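Local atomic coordinates of endo-b-1,4-glucanase (Nasutitermes takasagoensis, PDB entry 1KS8), a protein that probably hydrolyses internal beta-1,4-glucosidic linkages in cellulose and related beta-glucans, as a family 9 glycoside hydrolase with an (alpha/alpha)6 fold. Residues P147-A152 / N190-Y195; P138-D143 / I199-N204; V59-P64 / N204-A209. All blocks are in the same frame, centred on the assembly; numbering follows the deposited sequence.

Contact 1: P147-A152 / N190-Y195; sequences PGSDLA and NYRGKY
Tyr-195 packs its CB and ring against the first turn of helix 149-165, where Asp-150 and Leu-151 receive it, while Pro-147 and Ser-149 meet the same loop further back. The setting is a helix N-terminus in the (alpha/alpha)6 barrel of a family 9 glycoside hydrolase: Gly-148 is the N-cap residue, and 190-195 is the loop leaving helix 171-190. Pro-147 lays its ring along the loop backbone, CB 3.3 Å from Tyr-191 O and CG 3.5 Å from Arg-192 O. Next to it Ser-149 ties Gly-193 down with two bonds: its N donates to Gly-193 O at 2.8 Å, and its OG, held beside its own backbone N by chi1 of -56°, accepts from Gly-193 N at 3.1 Å. The same OG is hydrogen-bonded to Ala-188 O, so it also reaches back to helix 171-190. A water bridges Gly-148 N and Tyr-191 O.

At the far end the Asp-150 carboxylate stands 74° from the plane of the Tyr-195 ring, with OD2 at the ring edge and in its plane. OD2 also hydrogen-bonds Ser-208 OG; with the two bonds on OD1 this should limit rotation of the carboxylate. OD1 takes two N-H groups: Leu-151 N arrives on its anti side, well out of the carboxylate plane, and Tyr-195 N meets its syn lone pair at 2.9 Å.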
# COMPACT_ATOMS: atom_id res chain seq x y z
N PRO A 147 15.34 17.41 -2.91
CA PRO A 147 13.89 17.23 -2.74
C PRO A 147 13.28 15.90 -3.17
O PRO A 147 13.93 15.04 -3.74
CB PRO A 147 13.33 18.41 -3.53
CG PRO A 147 14.28 18.51 -4.67
CD PRO A 147 15.63 18.36 -3.99
N GLY A 148 11.99 15.77 -2.86
CA GLY A 148 11.25 14.57 -3.21
C GLY A 148 9.77 14.85 -3.05
O GLY A 148 9.15 14.40 -2.09
N SER A 149 9.22 15.61 -4.00
CA SER A 149 7.81 15.98 -3.97
C SER A 149 6.87 14.79 -3.94
O SER A 149 5.83 14.84 -3.28
CB SER A 149 7.47 16.86 -5.17
OG SER A 149 8.31 18.00 -5.22
N ASP A 150 7.21 13.73 -4.66
CA ASP A 150 6.36 12.55 -4.68
C ASP A 150 6.35 11.83 -3.33
O ASP A 150 5.29 11.49 -2.82
CB ASP A 150 6.77 11.58 -5.81
CG ASP A 150 8.27 11.50 -6.03
OD1 ASP A 150 9.07 12.02 -5.22
OD2 ASP A 150 8.67 10.88 -7.05
N LEU A 151 7.53 11.62 -2.76
CA LEU A 151 7.64 10.95 -1.47
C LEU A 151 7.01 11.78 -0.35
O LEU A 151 6.22 11.27 0.44
CB LEU A 151 9.11 10.69 -1.14
CG LEU A 151 9.42 10.13 0.26
CD1 LEU A 151 8.78 8.76 0.43
CD2 LEU A 151 10.92 10.05 0.44
N ALA A 152 7.36 13.06 -0.30
CA ALA A 152 6.82 13.95 0.73
C ALA A 152 5.31 14.11 0.54
O ALA A 152 4.55 14.15 1.51
CB ALA A 152 7.50 15.32 0.65
N ASN A 190 6.96 23.37 -2.17
CA ASN A 190 7.95 24.45 -2.24
C ASN A 190 9.31 24.02 -2.80
O ASN A 190 10.06 24.84 -3.32
CB ASN A 190 8.16 25.05 -0.84
CG ASN A 190 6.92 25.75 -0.32
OD1 ASN A 190 6.80 26.00 0.89
ND2 ASN A 190 6.00 26.08 -1.21
N TYR A 191 9.61 22.73 -2.69
CA TYR A 191 10.87 22.18 -3.18
C TYR A 191 10.55 21.02 -4.11
O TYR A 191 10.42 19.87 -3.67
CB TYR A 191 11.73 21.73 -2.00
CG TYR A 191 12.05 22.87 -1.05
CD1 TYR A 191 13.14 23.70 -1.28
CD2 TYR A 191 11.23 23.14 0.05
CE1 TYR A 191 13.40 24.79 -0.44
CE2 TYR A 191 11.48 24.23 0.89
CZ TYR A 191 12.56 25.05 0.64
OH TYR A 191 12.81 26.13 1.46
N ARG A 192 10.41 21.33 -5.40
CA ARG A 192 10.05 20.36 -6.43
C ARG A 192 11.18 19.44 -6.90
O ARG A 192 12.30 19.89 -7.15
CB ARG A 192 9.49 21.10 -7.65
CG ARG A 192 8.30 22.01 -7.37
CD ARG A 192 7.04 21.23 -7.02
NE ARG A 192 5.88 22.09 -6.83
CZ ARG A 192 5.19 22.66 -7.82
NH1 ARG A 192 5.55 22.47 -9.08
NH2 ARG A 192 4.14 23.43 -7.54
N GLY A 193 10.87 18.15 -7.03
CA GLY A 193 11.85 17.19 -7.49
C GLY A 193 11.41 15.75 -7.28
O GLY A 193 10.52 15.47 -6.48
N LYS A 194 12.04 14.83 -8.02
CA LYS A 194 11.74 13.41 -7.90
C LYS A 194 12.56 12.87 -6.73
O LYS A 194 13.78 13.06 -6.70
CB LYS A 194 12.14 12.66 -9.17
CG LYS A 194 11.46 13.13 -10.44
CD LYS A 194 12.05 12.41 -11.65
CE LYS A 194 11.43 12.90 -12.95
NZ LYS A 194 12.04 12.24 -14.13
N TYR A 195 11.93 12.18 -5.79
CA TYR A 195 12.68 11.66 -4.65
C TYR A 195 13.77 10.66 -5.02
O TYR A 195 14.79 10.60 -4.33
CB TYR A 195 11.74 11.04 -3.61
CG TYR A 195 11.56 9.54 -3.74
CD1 TYR A 195 10.75 8.99 -4.73
CD2 TYR A 195 12.22 8.66 -2.87
CE1 TYR A 195 10.60 7.61 -4.86
CE2 TYR A 195 12.08 7.28 -2.99
CZ TYR A 195 11.27 6.76 -3.99
OH TYR A 195 11.14 5.40 -4.11
O HOH W 1 10.33 17.89 -1.69

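Contact 2: P138-D143 / I199-N204; sequences PAYKID and ITDARN
Ile-199 packs against the CB end of Tyr-140, its CG2 methyl 3.6 Å from Tyr-140 CB and 3.9 Å from CD2 on the ring. That methyl sits anti to the backbone N of Ile-199, and the other branch, CG1 and CD1, with CG1 anti to the carbonyl carbon (chi1 -62°), points in at the strand backbone. CD1 comes within 3.7 Å of Tyr-140 O and meets Ile-142 CG2 at 4.1 Å, so a single isoleucine spans two residues of strand 139-142 that lie on the same side of it. Farther out along the tyrosine ring, CE2 rests 3.8 Å from Asp-201 CB, an oblique approach that uses the methylene and not the carboxylate. Asp-201 OD1 instead accepts from Gln-116 NE2 and Gly-120 N. Strand 139-142 is an outer strand of a three-stranded antiparallel sheet; Ile-199, just ahead of the 3-10 turn 200-202, and Asp-201 within it pack on the sheet, and Gln-116 of the central strand touches Ile-199 and Ala-202. Every touching side-chain atom is carbon, Ile-199 also lying against the carbonyl oxygens of Tyr-140 and Lys-141; without a polar bond between the segments, shape and burial hold this loop, while the bonds of Asp-201 go elsewhere.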
# COMPACT_ATOMS: atom_id res chain seq x y z
N PRO A 138 21.86 1.77 6.23
CA PRO A 138 21.91 3.22 6.02
C PRO A 138 20.51 3.80 5.92
O PRO A 138 19.57 3.12 5.50
CB PRO A 138 22.67 3.35 4.69
CG PRO A 138 23.48 2.10 4.61
CD PRO A 138 22.54 1.05 5.13
N ALA A 139 20.39 5.06 6.31
CA ALA A 139 19.12 5.77 6.23
C ALA A 139 19.33 6.90 5.24
O ALA A 139 20.34 7.62 5.30
CB ALA A 139 18.73 6.32 7.60
N TYR A 140 18.40 7.05 4.30
CA TYR A 140 18.49 8.08 3.28
C TYR A 140 17.34 9.07 3.42
O TYR A 140 16.22 8.68 3.74
CB TYR A 140 18.45 7.44 1.89
CG TYR A 140 19.49 6.37 1.66
CD1 TYR A 140 20.85 6.63 1.84
CD2 TYR A 140 19.12 5.09 1.25
CE1 TYR A 140 21.82 5.65 1.60
CE2 TYR A 140 20.08 4.10 1.01
CZ TYR A 140 21.42 4.39 1.18
OH TYR A 140 22.36 3.41 0.93
N LYS A 141 17.63 10.34 3.18
CA LYS A 141 16.61 11.37 3.33
C LYS A 141 16.53 12.35 2.16
O LYS A 141 17.43 12.41 1.31
CB LYS A 141 16.90 12.19 4.59
CG LYS A 141 18.18 13.01 4.50
CD LYS A 141 18.45 13.80 5.77
CE LYS A 141 19.59 14.79 5.59
NZ LYS A 141 20.85 14.12 5.19
N ILE A 142 15.43 13.09 2.13
CA ILE A 142 15.25 14.14 1.15
C ILE A 142 15.24 15.40 2.02
O ILE A 142 14.91 15.35 3.21
CB ILE A 142 13.91 14.04 0.36
CG1 ILE A 142 12.73 13.85 1.31
CG2 ILE A 142 14.00 12.90 -0.65
CD1 ILE A 142 11.38 13.90 0.61
N ASP A 143 15.66 16.52 1.44
CA ASP A 143 15.69 17.79 2.16
C ASP A 143 15.60 18.92 1.14
O ASP A 143 15.32 18.68 -0.03
CB ASP A 143 16.96 17.92 3.01
CG ASP A 143 18.23 17.60 2.25
OD1 ASP A 143 18.34 18.00 1.07
OD2 ASP A 143 19.13 16.96 2.84
N ILE A 199 17.30 10.21 -3.29
CA ILE A 199 17.61 8.94 -2.65
C ILE A 199 17.83 8.03 -3.86
O ILE A 199 16.93 7.30 -4.29
CB ILE A 199 16.44 8.44 -1.79
CG1 ILE A 199 16.17 9.45 -0.66
CG2 ILE A 199 16.75 7.07 -1.21
CD1 ILE A 199 15.03 9.08 0.27
N THR A 200 19.03 8.10 -4.42
CA THR A 200 19.35 7.34 -5.61
C THR A 200 19.27 5.82 -5.50
O THR A 200 19.08 5.14 -6.50
CB THR A 200 20.74 7.72 -6.17
OG1 THR A 200 21.74 7.48 -5.18
CG2 THR A 200 20.76 9.20 -6.56
N ASP A 201 19.40 5.28 -4.30
CA ASP A 201 19.32 3.83 -4.16
C ASP A 201 17.94 3.35 -4.60
O ASP A 201 17.80 2.26 -5.15
CB ASP A 201 19.57 3.40 -2.72
CG ASP A 201 19.78 1.90 -2.59
OD1 ASP A 201 18.99 1.24 -1.88
OD2 ASP A 201 20.73 1.39 -3.21
N ALA A 202 16.93 4.18 -4.38
CA ALA A 202 15.56 3.83 -4.72
C ALA A 202 15.24 3.84 -6.21
O ALA A 202 14.23 3.29 -6.63
CB ALA A 202 14.59 4.77 -3.99
N ARG A 203 16.11 4.46 -7.00
CA ARG A 203 15.88 4.56 -8.44
C ARG A 203 15.70 3.21 -9.14
O ARG A 203 15.02 3.13 -10.16
CB ARG A 203 17.04 5.33 -9.08
CG ARG A 203 16.83 5.69 -10.54
CD ARG A 203 17.50 7.02 -10.85
NE ARG A 203 18.90 7.02 -10.45
CZ ARG A 203 19.64 8.12 -10.33
NH1 ARG A 203 19.12 9.31 -10.58
NH2 ARG A 203 20.91 8.03 -9.96
N ASN A 204 16.29 2.16 -8.59
CA ASN A 204 16.18 0.84 -9.21
C ASN A 204 15.21 -0.10 -8.51
O ASN A 204 15.18 -1.30 -8.81
CB ASN A 204 17.56 0.21 -9.31
CG ASN A 204 18.51 1.03 -10.15
OD1 ASN A 204 18.28 1.23 -11.34
ND2 ASN A 204 19.57 1.54 -9.53

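Contact 3: V59-P64 / N204-A209; sequences VKFGFP and NFYASA
Chi1 of -79° in Phe-61, and a similar torsion in Tyr-206, set each CG anti to its carbonyl carbon, and the two rings swing into the gap between the segments to meet at about a right angle along their lengths. Their planes stand 59° apart with centroids separated by 5.1 Å, an oblique pairing in which Tyr-206 CD2 lies over one face of Phe-61, offset toward the rim. On the opposite face of Phe-61, Val-59 CG1 sits above the ring centre, so the phenylalanine is sandwiched between a methyl of its own segment and the tyrosine. The far end of Phe-61 touches a third ring: CZ is 3.6 Å from Phe-205 CB, and these two rings also pair obliquely.

This aromatic cluster sits beside the junction where strand 60-61, an outer strand of the three-stranded sheet, runs straight into helix 62-78, with Phe-61 itself as the helix N-cap residue. From the first turn of that helix Pro-64 covers a face of the Tyr-206 ring. Its CG stands 3.5 Å from the centroid of that ring and only 3° off the ring normal, a CH-pi contact directed almost exactly at the centre of the face. The phenol OH goes on to hydrogen-bond Asp-54, and Trp-253 meets the same ring edge-to-face. Phe-63 plays a lesser part, presenting the edge of its ring to Tyr-206 O, with CD2 4.3 Å from that oxygen, which itself takes a hydrogen bond from Tyr-195 OH.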
# COMPACT_ATOMS: atom_id res chain seq x y z
N VAL A 59 13.97 -3.90 3.66
CA VAL A 59 14.20 -2.49 3.42
C VAL A 59 12.89 -1.77 3.71
O VAL A 59 11.81 -2.31 3.46
CB VAL A 59 14.57 -2.20 1.94
CG1 VAL A 59 14.72 -0.70 1.73
CG2 VAL A 59 15.85 -2.91 1.57
N LYS A 60 13.00 -0.56 4.24
CA LYS A 60 11.83 0.25 4.50
C LYS A 60 11.84 1.32 3.40
O LYS A 60 12.58 2.31 3.47
CB LYS A 60 11.91 0.85 5.92
CG LYS A 60 11.54 -0.19 6.98
CD LYS A 60 12.30 -0.06 8.29
CE LYS A 60 12.01 1.23 9.03
NZ LYS A 60 12.49 1.13 10.44
N PHE A 61 11.07 1.06 2.34
CA PHE A 61 10.96 1.96 1.19
C PHE A 61 9.80 2.91 1.46
O PHE A 61 8.63 2.52 1.39
CB PHE A 61 10.71 1.16 -0.10
CG PHE A 61 11.95 0.51 -0.67
CD1 PHE A 61 12.99 1.29 -1.18
CD2 PHE A 61 12.07 -0.88 -0.75
CE1 PHE A 61 14.12 0.71 -1.75
CE2 PHE A 61 13.20 -1.48 -1.32
CZ PHE A 61 14.22 -0.68 -1.83
N GLY A 62 10.12 4.16 1.74
CA GLY A 62 9.11 5.15 2.08
C GLY A 62 8.00 5.48 1.10
O GLY A 62 6.89 5.79 1.52
N PHE A 63 8.28 5.43 -0.19
CA PHE A 63 7.26 5.77 -1.18
C PHE A 63 6.13 4.74 -1.16
O PHE A 63 4.98 5.08 -0.91
CB PHE A 63 7.92 5.91 -2.56
CG PHE A 63 7.06 6.61 -3.58
CD1 PHE A 63 6.10 7.55 -3.20
CD2 PHE A 63 7.24 6.36 -4.94
CE1 PHE A 63 5.34 8.22 -4.16
CE2 PHE A 63 6.49 7.03 -5.90
CZ PHE A 63 5.54 7.97 -5.51
N PRO A 64 6.45 3.46 -1.41
CA PRO A 64 5.33 2.50 -1.38
C PRO A 64 4.73 2.35 0.02
O PRO A 64 3.57 2.00 0.16
CB PRO A 64 5.96 1.21 -1.90
CG PRO A 64 7.41 1.35 -1.55
CD PRO A 64 7.68 2.80 -1.89
N ASN A 204 16.29 2.16 -8.59
CA ASN A 204 16.18 0.84 -9.21
C ASN A 204 15.21 -0.10 -8.51
O ASN A 204 15.18 -1.30 -8.81
CB ASN A 204 17.56 0.21 -9.31
CG ASN A 204 18.51 1.03 -10.15
OD1 ASN A 204 18.28 1.23 -11.34
ND2 ASN A 204 19.57 1.54 -9.53
N PHE A 205 14.42 0.44 -7.59
CA PHE A 205 13.45 -0.37 -6.85
C PHE A 205 12.06 0.25 -6.89
O PHE A 205 11.07 -0.43 -7.17
CB PHE A 205 13.93 -0.54 -5.41
CG PHE A 205 15.26 -1.24 -5.30
CD1 PHE A 205 15.38 -2.60 -5.56
CD2 PHE A 205 16.41 -0.51 -4.97
CE1 PHE A 205 16.62 -3.23 -5.50
CE2 PHE A 205 17.65 -1.14 -4.92
CZ PHE A 205 17.76 -2.50 -5.19
N TYR A 206 11.99 1.55 -6.61
CA TYR A 206 10.74 2.30 -6.62
C TYR A 206 10.99 3.68 -7.22
O TYR A 206 10.84 4.70 -6.56
CB TYR A 206 10.17 2.41 -5.20
CG TYR A 206 9.56 1.12 -4.72
CD1 TYR A 206 8.29 0.73 -5.15
CD2 TYR A 206 10.26 0.26 -3.87
CE1 TYR A 206 7.74 -0.49 -4.75
CE2 TYR A 206 9.72 -0.95 -3.47
CZ TYR A 206 8.45 -1.32 -3.91
OH TYR A 206 7.91 -2.52 -3.50
N ALA A 207 11.38 3.68 -8.48
CA ALA A 207 11.70 4.92 -9.19
C ALA A 207 10.53 5.88 -9.33
O ALA A 207 9.39 5.48 -9.52
CB ALA A 207 12.27 4.59 -10.56
N SER A 208 10.85 7.17 -9.25
CA SER A 208 9.86 8.23 -9.41
C SER A 208 9.39 8.22 -10.86
O SER A 208 10.17 7.95 -11.77
CB SER A 208 10.48 9.60 -9.13
OG SER A 208 10.89 9.74 -7.78
N ALA A 209 8.11 8.51 -11.06
CA ALA A 209 7.54 8.58 -12.40
C ALA A 209 7.39 10.08 -12.67
O ALA A 209 8.33 10.74 -13.11
CB ALA A 209 6.18 7.89 -12.44

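Contacts 1 and 2 are nested along the chain inside the loop closed by contact 3, and one run, 190-209, supplies the second segment of each. Contacts 2 and 3 share Asn-204, lie about 9 Å apart between centres, and reach the two outer strands of the same sheet. Contact 1 joins contact 3 by two probable hydrogen bonds, Tyr-195 OH to Tyr-206 O and Asp-150 OD2 to Ser-208 OG, both 2.6 Å; with contact 2 it packs through Gly-148 O and Ile-142 CD1, 3.5 Å apart. Glu-214, which binds calcium in another structure of this protein though none is bound here, brings its side chain to about 4 Å (nearest atoms) from those of Asp-150 and Phe-63.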